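Local coordinates for protein transcriptional regulator, TetR family (Agrobacterium tumefaciens, PDB 3C2B) that probably binds DNA through a helix-turn-helix motif and acts as a dimeric transcription factor of the TetR family, at residues Leu21-Ala24 / Leu25-Leu28; Ala65-Thr68 / Phe69-Lys73; Ser14-Gln17 / Asn18-Asp22; Val108-Ala111 / Leu112-Ala116; Lys49-Leu52 / Tyr53-Phe56. All blocks are in the same frame, centred on the assembly; numbering follows the deposited sequence.

Interaction 1. Residues Leu21-Ala24 / Leu25-Leu28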
loop_
_atom_site.group_PDB
_atom_site.type_symbol
_atom_site.label_atom_id
_atom_site.label_comp_id
_atom_site.label_asym_id
_atom_site.label_seq_id
_atom_site.Cartn_x
_atom_site.Cartn_y
_atom_site.Cartn_z
ATOM N N LEU A 21 9.540 26.175 1.459
ATOM C CA LEU A 21 9.144 24.797 1.584
ATOM C C LEU A 21 7.689 24.576 1.145
ATOM O O LEU A 21 7.373 23.521 0.571
ATOM C CB LEU A 21 9.418 24.300 3.011
ATOM C CG LEU A 21 10.907 24.101 3.353
ATOM C CD1 LEU A 21 11.124 23.861 4.838
ATOM C CD2 LEU A 21 11.593 23.005 2.498
ATOM N N ASP A 22 6.816 25.557 1.397
ATOM C CA ASP A 22 5.452 25.543 0.852
ATOM C C ASP A 22 5.401 25.525 -0.682
ATOM O O ASP A 22 4.543 24.870 -1.268
ATOM C CB ASP A 22 4.617 26.707 1.387
ATOM C CG ASP A 22 3.921 26.385 2.709
ATOM O OD1 ASP A 22 3.737 25.195 3.073
ATOM O OD2 ASP A 22 3.541 27.363 3.394
ATOM N N GLN A 23 6.312 26.242 -1.328
ATOM C CA GLN A 23 6.415 26.193 -2.787
ATOM C C GLN A 23 6.881 24.827 -3.279
ATOM O O GLN A 23 6.422 24.332 -4.326
ATOM C CB GLN A 23 7.352 27.283 -3.314
ATOM C CG GLN A 23 6.745 28.691 -3.354
ATOM C CD GLN A 23 5.288 28.706 -3.807
ATOM O OE1 GLN A 23 4.439 29.299 -3.143
ATOM N NE2 GLN A 23 4.995 28.047 -4.933
ATOM N N ALA A 24 7.790 24.222 -2.511
ATOM C CA ALA A 24 8.393 22.943 -2.876
ATOM C C ALA A 24 7.384 21.793 -2.729
ATOM O O ALA A 24 7.303 20.914 -3.600
ATOM C CB ALA A 24 9.670 22.692 -2.072
ATOM N N LEU A 25 6.621 21.825 -1.636
ATOM C CA LEU A 25 5.464 20.942 -1.429
ATOM C C LEU A 25 4.442 21.082 -2.568
ATOM O O LEU A 25 3.986 20.075 -3.107
ATOM C CB LEU A 25 4.800 21.221 -0.070
ATOM C CG LEU A 25 5.316 20.483 1.180
ATOM C CD1 LEU A 25 6.826 20.207 1.152
ATOM C CD2 LEU A 25 4.896 21.173 2.486
ATOM N N ARG A 26 4.115 22.330 -2.923
ATOM C CA ARG A 26 3.237 22.654 -4.049
ATOM C C ARG A 26 3.721 22.042 -5.376
ATOM O O ARG A 26 2.938 21.390 -6.069
ATOM C CB ARG A 26 3.072 24.176 -4.178
ATOM C CG ARG A 26 2.474 24.666 -5.505
ATOM C CD ARG A 26 1.761 26.018 -5.350
ATOM N NE ARG A 26 0.496 25.871 -4.609
ATOM C CZ ARG A 26 -0.289 26.875 -4.205
ATOM N NH1 ARG A 26 0.028 28.146 -4.458
ATOM N NH2 ARG A 26 -1.404 26.602 -3.535
ATOM N N LEU A 27 4.992 22.266 -5.725
ATOM C CA LEU A 27 5.556 21.734 -6.984
ATOM C C LEU A 27 5.415 20.224 -7.036
ATOM O O LEU A 27 5.091 19.642 -8.070
ATOM C CB LEU A 27 7.040 22.093 -7.131
ATOM C CG LEU A 27 7.433 23.468 -7.682
ATOM C CD1 LEU A 27 8.937 23.674 -7.504
ATOM C CD2 LEU A 27 7.033 23.645 -9.160
ATOM N N LEU A 28 5.645 19.602 -5.890
ATOM C CA LEU A 28 5.651 18.162 -5.760
ATOM C C LEU A 28 4.261 17.533 -6.005
ATOM O O LEU A 28 4.142 16.550 -6.738
ATOM C CB LEU A 28 6.189 17.816 -4.362
ATOM C CG LEU A 28 7.082 16.599 -4.034
ATOM C CD1 LEU A 28 6.418 15.746 -3.031
ATOM C CD2 LEU A 28 7.606 15.821 -5.236
#
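Gln23 and Arg26, one turn apart on helix 15-31, run side by side and point the same way, the amide of one beside the aliphatic stem of the other. The closest approach of the two side chains is Gln23 NE2 to Arg26 CD, 3.8 Å, a packing contact and not a polar bond. Amide and guanidinium planes are turned 71° apart, so the two flat groups do not stack. Gln23 reaches this place by a bend at chi2 (-40°), while Arg26 leaves the helix with CG opposite its own backbone N (chi1 165°) and folds at chi3. On the buried side, Leu25 settles back over the preceding turn: its CD1 lies 3.4 Å from Leu21 O, the carbonyl that also takes the Leu25 N-H at 2.9 Å. Leu27 N bonds to Gln23 O at 2.9 Å, and the bonds from Arg26 N to Asp22 O and from Leu28 N to Ala24 O complete an unbroken alpha-helical ladder. The helix is thus amphipathic, polar along Asp22, Gln23 and Arg26 and apolar along Leu21, Ala24, Leu25 and Leu28. Ala24 and Leu27 pack on Leu41 of helix 38-45, Leu21 and Leu25 meet helix 59-71, and Leu28 lies against Ala111, Leu112 and Leu115 of helix 107-120 of the C-terminal region, so this face of helix 15-31 packs the DNA-binding region against it.

Interaction 2. Residues Ala65-Thr68 / Phe69-Lys73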
loop_
_atom_site.group_PDB
_atom_site.type_symbol
_atom_site.label_atom_id
_atom_site.label_comp_id
_atom_site.label_asym_id
_atom_site.label_seq_id
_atom_site.Cartn_x
_atom_site.Cartn_y
_atom_site.Cartn_z
ATOM N N ALA A 65 13.932 18.224 4.630
ATOM C CA ALA A 65 13.353 19.377 5.321
ATOM C C ALA A 65 11.899 19.545 4.912
ATOM O O ALA A 65 11.079 19.935 5.723
ATOM C CB ALA A 65 14.162 20.658 5.062
HETATM N N MSE A 66 11.599 19.242 3.653
HETATM C CA MSE A 66 10.229 19.168 3.143
HETATM C C MSE A 66 9.376 18.122 3.917
HETATM O O MSE A 66 8.237 18.389 4.327
HETATM C CB MSE A 66 10.252 18.807 1.644
HETATM C CG MSE A 66 10.859 19.862 0.690
HETATM SE SE MSE A 66 10.890 19.255 -1.203
HETATM C CE MSE A 66 8.976 18.960 -1.490
ATOM N N ILE A 67 9.936 16.930 4.093
ATOM C CA ILE A 67 9.298 15.869 4.891
ATOM C C ILE A 67 9.117 16.288 6.373
ATOM O O ILE A 67 8.033 16.097 6.930
ATOM C CB ILE A 67 10.062 14.518 4.789
ATOM C CG1 ILE A 67 9.974 13.968 3.357
ATOM C CG2 ILE A 67 9.536 13.492 5.819
ATOM C CD1 ILE A 67 10.747 12.668 3.089
ATOM N N THR A 68 10.154 16.860 7.002
ATOM C CA THR A 68 10.044 17.237 8.422
ATOM C C THR A 68 9.291 18.558 8.647
ATOM O O THR A 68 8.762 18.779 9.738
ATOM C CB THR A 68 11.398 17.235 9.157
ATOM O OG1 THR A 68 12.201 18.329 8.704
ATOM C CG2 THR A 68 12.132 15.919 8.922
ATOM N N PHE A 69 9.258 19.428 7.636
ATOM C CA PHE A 69 8.420 20.644 7.645
ATOM C C PHE A 69 6.947 20.240 7.609
ATOM O O PHE A 69 6.141 20.785 8.354
ATOM C CB PHE A 69 8.764 21.542 6.432
ATOM C CG PHE A 69 7.798 22.692 6.189
ATOM C CD1 PHE A 69 7.787 23.815 7.023
ATOM C CD2 PHE A 69 6.928 22.672 5.092
ATOM C CE1 PHE A 69 6.900 24.887 6.786
ATOM C CE2 PHE A 69 6.042 23.752 4.849
ATOM C CZ PHE A 69 6.033 24.857 5.692
ATOM N N GLN A 70 6.602 19.276 6.749
ATOM C CA GLN A 70 5.218 18.841 6.658
ATOM C C GLN A 70 4.769 18.102 7.923
ATOM O O GLN A 70 3.736 18.441 8.513
ATOM C CB GLN A 70 4.984 18.000 5.413
ATOM C CG GLN A 70 3.578 17.418 5.316
ATOM C CD GLN A 70 2.487 18.454 5.001
ATOM O OE1 GLN A 70 2.751 19.648 4.843
ATOM N NE2 GLN A 70 1.248 17.975 4.901
ATOM N N GLN A 71 5.565 17.108 8.326
ATOM C CA GLN A 71 5.359 16.343 9.565
ATOM C C GLN A 71 5.054 17.266 10.757
ATOM O O GLN A 71 4.397 16.838 11.704
ATOM C CB GLN A 71 6.556 15.388 9.853
ATOM C CG GLN A 71 6.586 14.116 8.927
ATOM C CD GLN A 71 7.766 13.122 9.136
ATOM O OE1 GLN A 71 8.687 13.358 9.904
ATOM N NE2 GLN A 71 7.734 12.029 8.408
ATOM N N SER A 72 5.498 18.530 10.680
ATOM C CA SER A 72 5.268 19.563 11.717
ATOM C C SER A 72 3.861 20.158 11.753
ATOM O O SER A 72 3.426 20.656 12.791
ATOM C CB SER A 72 6.242 20.744 11.545
ATOM O OG SER A 72 7.560 20.383 11.891
ATOM N N LYS A 73 3.184 20.150 10.611
ATOM C CA LYS A 73 1.913 20.835 10.465
ATOM C C LYS A 73 0.749 19.875 10.616
ATOM O O LYS A 73 -0.402 20.269 10.426
ATOM C CB LYS A 73 1.803 21.482 9.082
ATOM C CG LYS A 73 3.017 22.255 8.590
ATOM C CD LYS A 73 3.150 22.060 7.070
ATOM C CE LYS A 73 2.006 22.734 6.291
ATOM N NZ LYS A 73 1.810 22.148 4.932
#
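Phe69, Gln70 and Gln71 donate their backbone N-H groups to Ala65 O, Met66 O and Ile67 O, four residues back, the ordinary pattern of an alpha-helix near its C-terminal end. Beyond them, Thr68 O is taken by a side chain: Ser72 OG donates to it at 2.9 Å, lying in the carbonyl plane. With its OG opposite the carbonyl carbon (chi1 -71°), Ser72 turns the hydroxyl back toward the helix. Ile67 and Gln71 lie side by side and point the same way. The methyl CG2 of Ile67 sits 3.5 Å from Gln71 NE2, and the Gln71 stem is extended beyond CG, with CG 3.2 Å from Ile67 O. The amide nitrogen of Gln71 finds its hydrogen-bond partner in Leu130 O. Phe69 swings away from this side; its CB is 2.9 Å from Ala65 O, and Lys73 CD lies over one ring face, 4.0 Å above the plane and displaced toward the rim. The same lysine bends round so that NZ donates to Gln70 OE1 at 2.7 Å, tying the two residues together. Helix 59-71 packs on several others, consistent with its role, in TetR-family proteins, of linking the DNA-binding and C-terminal domains: Met66, a selenomethionine, and Phe69 on helix 15-31, Ala65 against Phe56 of helix 49-56, Ile67 and Gln71 on Leu131 of helix 127-134, and Gln70 on Val108 and Leu112 of helix 107-120.

Interaction 3. Residues Ser14-Gln17 / Asn18-Asp22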
loop_
_atom_site.group_PDB
_atom_site.type_symbol
_atom_site.label_atom_id
_atom_site.label_comp_id
_atom_site.label_asym_id
_atom_site.label_seq_id
_atom_site.Cartn_x
_atom_site.Cartn_y
_atom_site.Cartn_z
ATOM N N SER A 14 11.973 28.634 9.720
ATOM C CA SER A 14 11.894 30.131 9.796
ATOM C C SER A 14 10.932 30.712 8.749
ATOM O O SER A 14 10.686 30.060 7.736
ATOM C CB SER A 14 13.290 30.759 9.651
ATOM O OG SER A 14 13.654 30.922 8.290
ATOM N N PRO A 15 10.388 31.936 8.990
ATOM C CA PRO A 15 9.447 32.636 8.093
ATOM C C PRO A 15 9.708 32.426 6.597
ATOM O O PRO A 15 8.828 31.946 5.865
ATOM C CB PRO A 15 9.660 34.105 8.457
ATOM C CG PRO A 15 10.009 34.074 9.911
ATOM C CD PRO A 15 10.646 32.728 10.209
ATOM N N ARG A 16 10.916 32.771 6.161
ATOM C CA ARG A 16 11.321 32.625 4.769
ATOM C C ARG A 16 11.509 31.150 4.362
ATOM O O ARG A 16 11.106 30.742 3.251
ATOM C CB ARG A 16 12.597 33.436 4.513
ATOM C CG ARG A 16 13.182 33.335 3.109
ATOM C CD ARG A 16 12.183 33.715 2.017
ATOM N NE ARG A 16 12.850 33.948 0.738
ATOM C CZ ARG A 16 12.310 33.721 -0.457
ATOM N NH1 ARG A 16 11.080 33.232 -0.562
ATOM N NH2 ARG A 16 13.014 33.970 -1.553
ATOM N N GLN A 17 12.140 30.370 5.241
ATOM C CA GLN A 17 12.407 28.956 4.976
ATOM C C GLN A 17 11.104 28.153 4.814
ATOM O O GLN A 17 11.022 27.262 3.959
ATOM C CB GLN A 17 13.290 28.356 6.070
ATOM C CG GLN A 17 14.753 28.781 6.011
ATOM C CD GLN A 17 15.535 28.303 7.226
ATOM O OE1 GLN A 17 15.811 27.107 7.386
ATOM N NE2 GLN A 17 15.901 29.245 8.090
ATOM N N ASN A 18 10.096 28.502 5.620
ATOM C CA ASN A 18 8.751 27.930 5.517
ATOM C C ASN A 18 8.016 28.285 4.204
ATOM O O ASN A 18 7.560 27.380 3.490
ATOM C CB ASN A 18 7.919 28.278 6.753
ATOM C CG ASN A 18 8.499 27.684 8.035
ATOM O OD1 ASN A 18 9.337 26.778 7.996
ATOM N ND2 ASN A 18 8.057 28.196 9.176
ATOM N N ALA A 19 7.922 29.574 3.872
ATOM C CA ALA A 19 7.309 29.998 2.613
ATOM C C ALA A 19 7.889 29.231 1.416
ATOM O O ALA A 19 7.145 28.828 0.511
ATOM C CB ALA A 19 7.475 31.482 2.415
ATOM N N VAL A 20 9.211 29.028 1.428
ATOM C CA VAL A 20 9.936 28.313 0.369
ATOM C C VAL A 20 9.544 26.818 0.297
ATOM O O VAL A 20 9.255 26.267 -0.776
ATOM C CB VAL A 20 11.487 28.480 0.544
ATOM C CG1 VAL A 20 12.274 27.404 -0.226
ATOM C CG2 VAL A 20 11.952 29.903 0.136
ATOM N N LEU A 21 9.540 26.175 1.459
ATOM C CA LEU A 21 9.144 24.797 1.584
ATOM C C LEU A 21 7.689 24.576 1.145
ATOM O O LEU A 21 7.373 23.521 0.571
ATOM C CB LEU A 21 9.418 24.300 3.011
ATOM C CG LEU A 21 10.907 24.101 3.353
ATOM C CD1 LEU A 21 11.124 23.861 4.838
ATOM C CD2 LEU A 21 11.593 23.005 2.498
ATOM N N ASP A 22 6.816 25.557 1.397
ATOM C CA ASP A 22 5.452 25.543 0.852
ATOM C C ASP A 22 5.401 25.525 -0.682
ATOM O O ASP A 22 4.543 24.870 -1.268
ATOM C CB ASP A 22 4.617 26.707 1.387
ATOM C CG ASP A 22 3.921 26.385 2.709
ATOM O OD1 ASP A 22 3.737 25.195 3.073
ATOM O OD2 ASP A 22 3.541 27.363 3.394
#
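Arg16 and Val20 meet one turn apart at the start of helix 15-31, where an apolar contact, backbone bonds and weak serine-glutamine hydrogen bonds combine. The apolar contact has Val20 CG2 over one face of the Arg16 guanidinium, 3.5 Å from NH1. The two side chains cross obliquely, the arginine bending at chi2 (56°) to bring its flat end above the methyl. Its polar groups are engaged beyond this turn: NH1 donates to Ala45 O, and NH2 makes a weak bond to Asn46 O. The Arg16 guanidinium is thus held by packing on Val20 and chiefly by the NH1 bond.

Among the backbone bonds, Asn18 N to Ser14 O is short, 2.7 Å. The bonds of Ala19, Val20 and Leu21 to Pro15 O, Arg16 O and Gln17 O continue the helix. The Asn18 side chain curls back over the same Ser14 carbonyl, CG lying 3.2 Å from Ser14 O.

Polar side-chain contacts gather at the first turn. Ser14 OG accepts weak bonds from Gln17 N, at 3.4 Å, and from Gln17 NE2, at 2.8 Å.

This is the first helix of the TetR DNA-binding region, packed on the predicted helix-turn-helix: among the surrounding helices, Arg16 and Val20 pack on Trp55 of helix 49-56, Val20 also on Leu41 and Ala45 of helix 38-45, and Asn18 and Leu21 on Phe69 of helix 59-71.

Interaction 4. Residues Val108-Ala111 / Leu112-Ala116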
loop_
_atom_site.group_PDB
_atom_site.type_symbol
_atom_site.label_atom_id
_atom_site.label_comp_id
_atom_site.label_asym_id
_atom_site.label_seq_id
_atom_site.Cartn_x
_atom_site.Cartn_y
_atom_site.Cartn_z
ATOM N N VAL A 108 -0.619 16.182 -0.179
ATOM C CA VAL A 108 0.775 16.402 0.227
ATOM C C VAL A 108 1.368 15.071 0.736
ATOM O O VAL A 108 2.519 14.732 0.425
ATOM C CB VAL A 108 0.904 17.486 1.323
ATOM C CG1 VAL A 108 2.382 17.719 1.680
ATOM C CG2 VAL A 108 0.231 18.794 0.883
ATOM N N SER A 109 0.593 14.363 1.560
ATOM C CA SER A 109 1.050 13.092 2.103
ATOM C C SER A 109 1.326 12.137 0.934
ATOM O O SER A 109 2.406 11.494 0.892
ATOM C CB SER A 109 0.054 12.495 3.123
ATOM O OG SER A 109 0.317 11.101 3.355
ATOM N N LEU A 110 0.399 12.061 -0.023
ATOM C CA LEU A 110 0.633 11.185 -1.191
ATOM C C LEU A 110 1.894 11.568 -1.943
ATOM O O LEU A 110 2.676 10.704 -2.315
ATOM C CB LEU A 110 -0.552 11.181 -2.154
ATOM C CG LEU A 110 -1.790 10.446 -1.646
ATOM C CD1 LEU A 110 -3.002 10.891 -2.493
ATOM C CD2 LEU A 110 -1.631 8.915 -1.636
ATOM N N ALA A 111 2.080 12.871 -2.157
ATOM C CA ALA A 111 3.199 13.394 -2.937
ATOM C C ALA A 111 4.525 13.149 -2.198
ATOM O O ALA A 111 5.508 12.739 -2.822
ATOM C CB ALA A 111 3.005 14.856 -3.182
ATOM N N LEU A 112 4.552 13.311 -0.875
ATOM C CA LEU A 112 5.795 13.025 -0.154
ATOM C C LEU A 112 6.148 11.526 -0.150
ATOM O O LEU A 112 7.309 11.138 -0.365
ATOM C CB LEU A 112 5.745 13.599 1.265
ATOM C CG LEU A 112 5.767 15.125 1.170
ATOM C CD1 LEU A 112 5.233 15.723 2.477
ATOM C CD2 LEU A 112 7.170 15.704 0.778
ATOM N N ASN A 113 5.130 10.700 0.074
ATOM C CA ASN A 113 5.278 9.251 -0.061
ATOM C C ASN A 113 5.740 8.819 -1.437
ATOM O O ASN A 113 6.693 8.039 -1.531
ATOM C CB ASN A 113 4.004 8.512 0.381
ATOM C CG ASN A 113 3.955 8.352 1.891
ATOM O OD1 ASN A 113 4.648 7.510 2.434
ATOM N ND2 ASN A 113 3.185 9.200 2.571
ATOM N N ARG A 114 5.120 9.344 -2.495
ATOM C CA ARG A 114 5.611 9.124 -3.854
ATOM C C ARG A 114 7.072 9.513 -3.981
ATOM O O ARG A 114 7.861 8.785 -4.566
ATOM C CB ARG A 114 4.823 9.948 -4.869
ATOM C CG ARG A 114 3.402 9.472 -5.058
ATOM C CD ARG A 114 2.619 10.385 -5.999
ATOM N NE ARG A 114 1.239 9.901 -6.093
ATOM C CZ ARG A 114 0.184 10.690 -5.918
ATOM N NH1 ARG A 114 0.350 12.005 -5.707
ATOM N NH2 ARG A 114 -1.023 10.181 -5.974
ATOM N N LEU A 115 7.438 10.671 -3.436
ATOM C CA LEU A 115 8.820 11.162 -3.572
ATOM C C LEU A 115 9.803 10.173 -2.928
ATOM O O LEU A 115 10.761 9.744 -3.576
ATOM C CB LEU A 115 8.963 12.548 -2.945
ATOM C CG LEU A 115 10.397 13.050 -2.841
ATOM C CD1 LEU A 115 10.835 13.412 -4.210
ATOM C CD2 LEU A 115 10.497 14.236 -1.894
ATOM N N ALA A 116 9.525 9.823 -1.665
ATOM C CA ALA A 116 10.328 8.888 -0.869
ATOM C C ALA A 116 10.392 7.478 -1.440
ATOM O O ALA A 116 11.435 6.834 -1.348
ATOM C CB ALA A 116 9.827 8.847 0.589
#
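Leu112 and Val108, side by side on one face of helix 107-120 and pointing the same way, meet through their methyls, Leu112 CD1 to Val108 CG1 at 3.6 Å. Leu112 also lies close over the preceding turn, its CG 3.4 Å from Val108 O, the carbonyl that accepts the Leu112 N-H. Ala111, on a neighbouring part of the helix surface, presents its methyl to Leu28 and Val29 of helix 15-31, and its carbonyl accepts the Leu115 N-H. On another face, Arg114 reaches back over Leu110. Its stem is extended from CG to NE, with CG 3.1 Å from Leu110 O, and the guanidinium lies with one face against Leu110 CB, which stands 3.6 Å above the plane and is offset toward the rim. Beyond this turn, Arg114 NE donates to Leu181 O and NH2 to Met180 O, at the end of helix 176-181. Elsewhere on the helix surface, Ser109 O takes two donors from one residue, Asn113 N at 3.0 Å and Asn113 ND2 at 2.9 Å; the amide donor stands 49° out of the carbonyl plane. Asn113 and Ala116 also pack on Leu182 of the second subunit. The chemistry implies a largely buried helix in which Asn113 and Arg114 bond to main-chain carbonyls: carbonyls at the end of a helix would probably stabilise the positive charge of Arg114, and the ND2 bond to Ser109 O probably limits rotation of the Asn113 amide.

Interaction 5. Residues Lys49-Leu52 / Tyr53-Phe56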
loop_
_atom_site.group_PDB
_atom_site.type_symbol
_atom_site.label_atom_id
_atom_site.label_comp_id
_atom_site.label_asym_id
_atom_site.label_seq_id
_atom_site.Cartn_x
_atom_site.Cartn_y
_atom_site.Cartn_z
ATOM N N LYS A 49 19.713 29.396 -6.200
ATOM C CA LYS A 49 19.995 27.968 -6.205
ATOM C C LYS A 49 21.105 27.676 -5.180
ATOM O O LYS A 49 21.110 26.614 -4.552
ATOM C CB LYS A 49 20.292 27.465 -7.639
ATOM C CG LYS A 49 21.720 27.025 -7.960
ATOM C CD LYS A 49 21.956 25.537 -7.627
ATOM C CE LYS A 49 23.348 25.079 -8.083
ATOM N NZ LYS A 49 24.449 26.003 -7.650
ATOM N N GLU A 50 22.015 28.642 -5.004
ATOM C CA GLU A 50 23.077 28.572 -3.980
ATOM C C GLU A 50 22.597 29.042 -2.599
ATOM O O GLU A 50 23.213 28.725 -1.577
ATOM C CB GLU A 50 24.356 29.308 -4.417
ATOM C CG GLU A 50 24.155 30.719 -4.970
ATOM C CD GLU A 50 24.053 30.749 -6.488
ATOM O OE1 GLU A 50 23.293 29.949 -7.070
ATOM O OE2 GLU A 50 24.731 31.591 -7.104
ATOM N N SER A 51 21.496 29.792 -2.579
ATOM C CA SER A 51 20.730 30.018 -1.351
ATOM C C SER A 51 20.067 28.727 -0.840
ATOM O O SER A 51 20.067 28.450 0.364
ATOM C CB SER A 51 19.680 31.106 -1.564
ATOM O OG SER A 51 18.568 30.907 -0.715
ATOM N N LEU A 52 19.501 27.944 -1.755
ATOM C CA LEU A 52 18.960 26.622 -1.413
ATOM C C LEU A 52 19.994 25.725 -0.725
ATOM O O LEU A 52 19.648 24.924 0.153
ATOM C CB LEU A 52 18.397 25.935 -2.660
ATOM C CG LEU A 52 16.875 25.905 -2.847
ATOM C CD1 LEU A 52 16.118 26.773 -1.850
ATOM C CD2 LEU A 52 16.485 26.236 -4.281
ATOM N N TYR A 53 21.257 25.885 -1.120
ATOM C CA TYR A 53 22.369 25.133 -0.546
ATOM C C TYR A 53 22.632 25.428 0.945
ATOM O O TYR A 53 22.774 24.492 1.740
ATOM C CB TYR A 53 23.641 25.319 -1.386
ATOM C CG TYR A 53 24.834 24.524 -0.894
ATOM C CD1 TYR A 53 25.853 25.138 -0.155
ATOM C CD2 TYR A 53 24.947 23.156 -1.165
ATOM C CE1 TYR A 53 26.952 24.408 0.305
ATOM C CE2 TYR A 53 26.041 22.413 -0.706
ATOM C CZ TYR A 53 27.040 23.050 0.023
ATOM O OH TYR A 53 28.122 22.326 0.469
ATOM N N LYS A 54 22.693 26.707 1.326
ATOM C CA LYS A 54 22.985 27.071 2.727
ATOM C C LYS A 54 21.766 26.953 3.655
ATOM O O LYS A 54 21.912 26.956 4.880
ATOM C CB LYS A 54 23.695 28.439 2.846
ATOM C CG LYS A 54 22.828 29.649 3.212
ATOM C CD LYS A 54 22.342 30.401 1.978
ATOM C CE LYS A 54 21.687 31.735 2.330
ATOM N NZ LYS A 54 22.588 32.891 2.080
ATOM N N TRP A 55 20.574 26.833 3.071
ATOM C CA TRP A 55 19.364 26.567 3.849
ATOM C C TRP A 55 19.239 25.091 4.250
ATOM O O TRP A 55 18.989 24.786 5.427
ATOM C CB TRP A 55 18.101 27.007 3.090
ATOM C CG TRP A 55 17.921 28.512 2.949
ATOM C CD1 TRP A 55 18.529 29.496 3.680
ATOM C CD2 TRP A 55 17.041 29.182 2.035
ATOM N NE1 TRP A 55 18.101 30.738 3.261
ATOM C CE2 TRP A 55 17.185 30.571 2.255
ATOM C CE3 TRP A 55 16.149 28.740 1.046
ATOM C CZ2 TRP A 55 16.468 31.523 1.522
ATOM C CZ3 TRP A 55 15.442 29.697 0.313
ATOM C CH2 TRP A 55 15.606 31.065 0.558
ATOM N N PHE A 56 19.417 24.194 3.269
ATOM C CA PHE A 56 19.070 22.760 3.410
ATOM C C PHE A 56 20.199 21.776 3.049
ATOM O O PHE A 56 19.938 20.587 2.830
ATOM C CB PHE A 56 17.812 22.393 2.570
ATOM C CG PHE A 56 16.730 23.453 2.558
ATOM C CD1 PHE A 56 16.328 24.025 1.353
ATOM C CD2 PHE A 56 16.113 23.884 3.754
ATOM C CE1 PHE A 56 15.328 25.003 1.327
ATOM C CE2 PHE A 56 15.115 24.870 3.742
ATOM C CZ PHE A 56 14.722 25.429 2.526
#
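Lys49 and Glu50, at the exposed start of helix 49-56, touch the second half of the helix lightly, Glu50 O lying 3.4 Å from Tyr53 CB. Ser51 carries the first close contact. Its hydroxyl sits over one face of the Trp55 indole, 3.0 Å above the plane and displaced toward the rim, with OG 3.1 Å from Trp55 CZ2. The serine gets there with OG opposite its own backbone N (chi1 151°), while Trp55 folds back along the helix. Ser51 O accepts the Trp55 N-H at 3.2 Å, and the Lys54 stem passes close by, CD 3.4 Å from the same oxygen. Leu52 follows, and its CD1 methyl touches both aromatic rings, 3.5 Å from Trp55 CE3 and 3.7 Å from Phe56 CE1, the leucine crossing the indole at a slant. Leu52 O receives the Phe56 N-H at 3.2 Å, and Trp55 CB stands over the centre of the Phe56 ring. Trp55 then meets Arg16 and Val20 of helix 15-31, and Phe56 meets Leu21 of that helix and Leu62 and Ala65 of helix 59-71. The helix closes the predicted helix-turn-helix motif and, as in TetR relatives, is probably the recognition helix. Its chemistry is divided accordingly: Leu52, Trp55 and Phe56 fasten it to the domain core, while the exposed, polar Lys49, Glu50, Tyr53 and Lys54 are consistent with a surface that could meet DNA.

Overall arrangement
Interactions 1 and 3 share helix 15-31: interaction 3 is its more exposed start, with arginine and asparagine contacts, and interaction 1 its middle, where leucines take over. Interaction 5, on the helix-turn-helix, lies farthest from the chain centre and turns Trp55 and Phe56 inward, Tyr53 and the charged residues outward. Interaction 2 bridges these levels, since its Phe69 packs on Asp22 and its Gln70 on Val108. Interaction 4 is the most buried, its carbonyl-bound polar groups contrasting with the solvent-facing ones of interaction 5; these two do not touch, their centres about 22 Å apart. Through interactions 1 and 2 the DNA-binding helices rest on the C-terminal domain, the route along which TetR-family repressors generally transmit ligand signals.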